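Local coordinates for NAD-dependent aldehyde dehydrogenase (Sinorhizobium meliloti, PDB 3U4J), which probably oxidises aldehydes to carboxylic acids with NAD or NADP as electron acceptor, at residues I292-Y297 against S458-T463; A451-I456 against L466-Y471. All blocks are in the same frame, centred on the assembly; numbering follows the deposited sequence.

Contact 1: I292-Y297 against S458-T463; sequences IAYGVY and SVIDGT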
# COMPACT_ATOMS: atom_id res chain seq x y z
N ILE A 292 -20.46 24.24 16.33
CA ILE A 292 -21.84 23.79 16.47
C ILE A 292 -22.78 24.54 15.50
O ILE A 292 -23.57 23.92 14.79
CB ILE A 292 -22.37 23.88 17.95
CG1 ILE A 292 -21.54 23.01 18.91
CG2 ILE A 292 -23.83 23.48 18.01
CD1 ILE A 292 -21.45 21.52 18.52
N ALA A 293 -22.67 25.87 15.49
CA ALA A 293 -23.42 26.71 14.57
C ALA A 293 -23.15 26.27 13.11
O ALA A 293 -24.08 26.03 12.34
CB ALA A 293 -23.03 28.17 14.76
N TYR A 294 -21.87 26.20 12.74
CA TYR A 294 -21.48 25.76 11.40
C TYR A 294 -22.07 24.38 11.07
O TYR A 294 -22.62 24.17 10.00
CB TYR A 294 -19.95 25.68 11.32
CG TYR A 294 -19.38 25.39 9.93
CD1 TYR A 294 -20.09 25.72 8.76
CD2 TYR A 294 -18.12 24.81 9.80
CE1 TYR A 294 -19.55 25.44 7.48
CE2 TYR A 294 -17.56 24.55 8.52
CZ TYR A 294 -18.28 24.87 7.38
OH TYR A 294 -17.71 24.63 6.15
N GLY A 295 -21.99 23.45 12.02
CA GLY A 295 -22.41 22.07 11.78
C GLY A 295 -23.87 21.93 11.44
O GLY A 295 -24.23 21.08 10.62
N VAL A 296 -24.71 22.76 12.06
CA VAL A 296 -26.16 22.63 11.86
C VAL A 296 -26.70 23.59 10.79
O VAL A 296 -27.67 23.27 10.09
CB VAL A 296 -26.97 22.73 13.21
CG1 VAL A 296 -26.84 24.09 13.86
CG2 VAL A 296 -28.46 22.36 12.99
N TYR A 297 -26.06 24.75 10.65
CA TYR A 297 -26.51 25.76 9.69
C TYR A 297 -25.91 25.67 8.28
O TYR A 297 -26.45 26.26 7.34
CB TYR A 297 -26.28 27.15 10.25
CG TYR A 297 -26.96 27.37 11.59
CD1 TYR A 297 -28.22 26.82 11.83
CD2 TYR A 297 -26.35 28.13 12.61
CE1 TYR A 297 -28.86 26.99 13.06
CE2 TYR A 297 -27.01 28.33 13.84
CZ TYR A 297 -28.25 27.76 14.04
OH TYR A 297 -28.93 27.93 15.22
N SER A 458 -13.41 20.05 15.02
CA SER A 458 -13.69 20.58 13.71
C SER A 458 -14.99 19.94 13.23
O SER A 458 -15.54 19.05 13.89
CB SER A 458 -12.51 20.26 12.74
OG SER A 458 -12.10 18.92 12.89
N VAL A 459 -15.50 20.40 12.10
CA VAL A 459 -16.75 19.86 11.55
C VAL A 459 -16.83 20.28 10.08
O VAL A 459 -16.21 21.28 9.68
CB VAL A 459 -17.98 20.35 12.36
CG1 VAL A 459 -18.19 21.86 12.18
CG2 VAL A 459 -19.24 19.60 11.97
N ILE A 460 -17.55 19.49 9.30
CA ILE A 460 -17.87 19.76 7.87
C ILE A 460 -16.65 19.65 6.93
O ILE A 460 -16.69 18.91 5.93
CB ILE A 460 -18.58 21.13 7.64
CG1 ILE A 460 -19.89 21.29 8.44
CG2 ILE A 460 -18.80 21.39 6.13
CD1 ILE A 460 -20.99 20.23 8.17
N ASP A 461 -15.58 20.38 7.25
CA ASP A 461 -14.50 20.59 6.29
C ASP A 461 -13.55 19.38 6.19
O ASP A 461 -12.94 18.96 7.18
CB ASP A 461 -13.73 21.87 6.62
CG ASP A 461 -14.59 23.12 6.47
OD1 ASP A 461 -15.61 23.08 5.77
OD2 ASP A 461 -14.23 24.15 7.05
N GLY A 462 -13.48 18.81 4.99
CA GLY A 462 -12.64 17.66 4.73
C GLY A 462 -11.70 17.94 3.57
O GLY A 462 -11.62 19.07 3.07
N THR A 463 -11.00 16.90 3.13
CA THR A 463 -9.98 17.01 2.08
C THR A 463 -10.20 15.95 1.00
O THR A 463 -10.80 14.90 1.27
CB THR A 463 -8.61 16.69 2.68
OG1 THR A 463 -8.66 15.37 3.24
CG2 THR A 463 -8.26 17.71 3.79

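Contact 2: A451-I456 against L466-Y471; sequences AGRCWI and LPIGGY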
# COMPACT_ATOMS: atom_id res chain seq x y z
N ALA A 451 -19.17 5.69 13.05
CA ALA A 451 -19.44 6.61 11.94
C ALA A 451 -18.20 6.68 11.06
O ALA A 451 -17.08 6.59 11.57
CB ALA A 451 -19.80 7.98 12.46
N GLY A 452 -18.39 6.82 9.75
CA GLY A 452 -17.28 6.77 8.78
C GLY A 452 -16.53 8.06 8.55
O GLY A 452 -15.37 8.03 8.16
N ARG A 453 -17.19 9.19 8.79
CA ARG A 453 -16.60 10.51 8.54
C ARG A 453 -16.54 11.20 9.90
O ARG A 453 -17.59 11.62 10.43
CB ARG A 453 -17.45 11.32 7.54
CG ARG A 453 -17.61 10.65 6.17
CD ARG A 453 -18.54 11.43 5.25
NE ARG A 453 -17.94 12.69 4.75
CZ ARG A 453 -18.44 13.41 3.74
NH1 ARG A 453 -19.50 12.95 3.08
NH2 ARG A 453 -17.87 14.54 3.34
N CYS A 454 -15.34 11.26 10.48
CA CYS A 454 -15.21 11.75 11.84
C CYS A 454 -14.33 12.97 11.87
O CYS A 454 -13.47 13.13 11.00
CB CYS A 454 -14.61 10.64 12.71
SG CYS A 454 -15.81 9.37 13.10
N TRP A 455 -14.55 13.82 12.88
CA TRP A 455 -13.77 15.02 13.05
C TRP A 455 -13.45 15.18 14.54
O TRP A 455 -14.28 14.84 15.40
CB TRP A 455 -14.55 16.27 12.64
CG TRP A 455 -14.62 16.56 11.23
CD1 TRP A 455 -13.86 17.47 10.55
CD2 TRP A 455 -15.51 15.98 10.27
NE1 TRP A 455 -14.23 17.50 9.22
CE2 TRP A 455 -15.24 16.59 9.03
CE3 TRP A 455 -16.51 15.00 10.35
CZ2 TRP A 455 -15.93 16.24 7.85
CZ3 TRP A 455 -17.21 14.67 9.18
CH2 TRP A 455 -16.91 15.29 7.95
N ILE A 456 -12.25 15.68 14.84
CA ILE A 456 -11.94 16.12 16.20
C ILE A 456 -11.72 17.63 16.16
O ILE A 456 -10.94 18.11 15.33
CB ILE A 456 -10.69 15.37 16.81
CG1 ILE A 456 -11.07 13.93 17.15
CG2 ILE A 456 -10.20 16.09 18.12
CD1 ILE A 456 -9.91 13.04 17.58
N LEU A 466 -8.61 12.18 1.93
CA LEU A 466 -9.19 11.17 2.81
C LEU A 466 -10.51 10.60 2.30
O LEU A 466 -11.29 11.34 1.67
CB LEU A 466 -9.43 11.77 4.22
CG LEU A 466 -8.25 11.62 5.18
CD1 LEU A 466 -7.16 12.66 4.86
CD2 LEU A 466 -8.72 11.76 6.66
N PRO A 467 -10.78 9.30 2.59
CA PRO A 467 -12.01 8.59 2.18
C PRO A 467 -13.23 9.06 2.96
O PRO A 467 -13.12 9.50 4.11
CB PRO A 467 -11.75 7.14 2.57
CG PRO A 467 -10.73 7.26 3.73
CD PRO A 467 -9.85 8.40 3.32
N ILE A 468 -14.39 8.95 2.31
CA ILE A 468 -15.67 9.30 2.93
C ILE A 468 -16.66 8.15 2.74
O ILE A 468 -16.67 7.45 1.70
CB ILE A 468 -16.25 10.68 2.41
CG1 ILE A 468 -16.69 10.60 0.94
CG2 ILE A 468 -15.24 11.87 2.65
CD1 ILE A 468 -17.38 11.88 0.38
N GLY A 469 -17.53 7.97 3.72
CA GLY A 469 -18.64 7.03 3.55
C GLY A 469 -19.21 6.73 4.93
O GLY A 469 -18.68 7.24 5.90
N GLY A 470 -20.25 5.91 5.00
CA GLY A 470 -20.93 5.67 6.28
C GLY A 470 -20.85 4.25 6.84
O GLY A 470 -20.47 3.30 6.14
N TYR A 471 -21.18 4.14 8.12
CA TYR A 471 -21.42 2.84 8.75
C TYR A 471 -22.92 2.67 8.73
O TYR A 471 -23.65 3.65 8.47
CB TYR A 471 -20.98 2.91 10.21
CG TYR A 471 -19.48 2.80 10.52
CD1 TYR A 471 -19.04 2.02 11.59
CD2 TYR A 471 -18.52 3.49 9.76
CE1 TYR A 471 -17.67 1.93 11.92
CE2 TYR A 471 -17.14 3.40 10.08
CZ TYR A 471 -16.75 2.61 11.14
OH TYR A 471 -15.42 2.50 11.46

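Contact 1: I292-Y297 against S458-T463
In the catalytic domain of the aldehyde dehydrogenase fold, Tyr-294 on helix 285-297 reaches across to Val-459, Ile-460 and Asp-461, which lie in the long loop after strand 453-456. In relatives, this helix leads into the segment bearing the catalytic cysteine, and the loop helps line the substrate entrance, so the contact probably ties together two walls of that region. Tyr-294 sets its CG opposite its own backbone nitrogen (chi1 -173°), and this swings the ring off the helix and over the loop. Ile-460 covers one face of that ring: its CG1 sits above the middle, 4.0 Å from the Tyr-294 ring centroid and 10° off the normal, a CH-pi contact. The CG2 branch of Ile-460 runs on to the hydroxyl end, 3.4 Å from Tyr-294 OH. At the ring edge, Tyr-294 OH donates a hydrogen bond to Asp-461 OD1, 2.6 Å away. The bond arrives on the syn side of the carboxylate, tilted 23° out of its plane, and ring and carboxylate planes are steeply inclined to each other. Nearer the helix, Val-459 CG1 packs against Tyr-294 CD2 at 3.8 Å. The loop turns sharply here, with Asp-461 N bonded to Val-459 O across Ile-460 in a classic gamma turn, which lets three successive residues meet a single tyrosine. Trp-504 of the second subunit stacks on the Tyr-294 ring, so the contact also borders the subunit interface, while Val-459 leans on Gln-277 of strand 275-279. A CB on Gly-295 would lie a tight 3.4 Å from Val-459 CG2. With no side chain, Gly-295 lets the loop come close to the helix, its CA 4.0 Å from Val-459 CG2.

Contact 2: A451-I456 against L466-Y471
Arg-453 and Ile-468 join strand 453-456 of the catalytic-domain sheet to the Pro-Ile-Gly-Gly-Tyr run, a variant of the family's Pro-Phe-Gly-Gly motif. The strand itself pairs in parallel with a strand of the second subunit, so the contact backs the subunit interface. Van der Waals packing of an alkyl side chain on the guanidinium comes first: bent at chi3 (72°), the arginine lays one guanidinium face against Ile-468, whose CG2 is 3.5 Å from Arg-453 NE, while Ile-468 CD1 comes 3.6 Å from Arg-453 NH1. With an alanine in place of Arg-453, Ile-468 would probably lose the flat group it packs on, and a gap would be likely to open beside Gly-469. Next is the aromatic contact. One face of the Tyr-471 ring is covered by Ala-451 N, 3.8 Å above the plane near its centre; Gly-452 N lies 3.3 Å from Tyr-471 CD2. The hydroxyl of Tyr-471 is hydrogen-bonded to Glu-160 of the second subunit. Backbone contacts depend on glycines. A CB on Gly-452 would clash with Gly-469 O, 2.0 Å away, and at Gly-469, which is extended, a side chain would jam against the preceding carbonyl. Its buried N and O, like Ala-451 O, have no polar partner. What Gly-469 O does receive is Gly-452 CA at 3.2 Å, a CA-H···O contact with 141° at the hydrogen.

Both contacts use the excursion between strands 453-456 and 475-476: contact 1 pins its early part to helix 285-297, and contact 2 folds its later part back on the strand it left. Contact 2 is buried and relies on packing and backbone closeness, with several polar atoms unpartnered. Contact 1 is only partly buried, and there a hydrogen bond to an exposed carboxylate supplements the apolar packing. The two meet at Trp-455, whose NE1 probably donates to Asp-461 O (2.8 Å) while its CZ2 packs against Ile-460 O, so the strand and the turn meet directly. Each borders the second subunit as well.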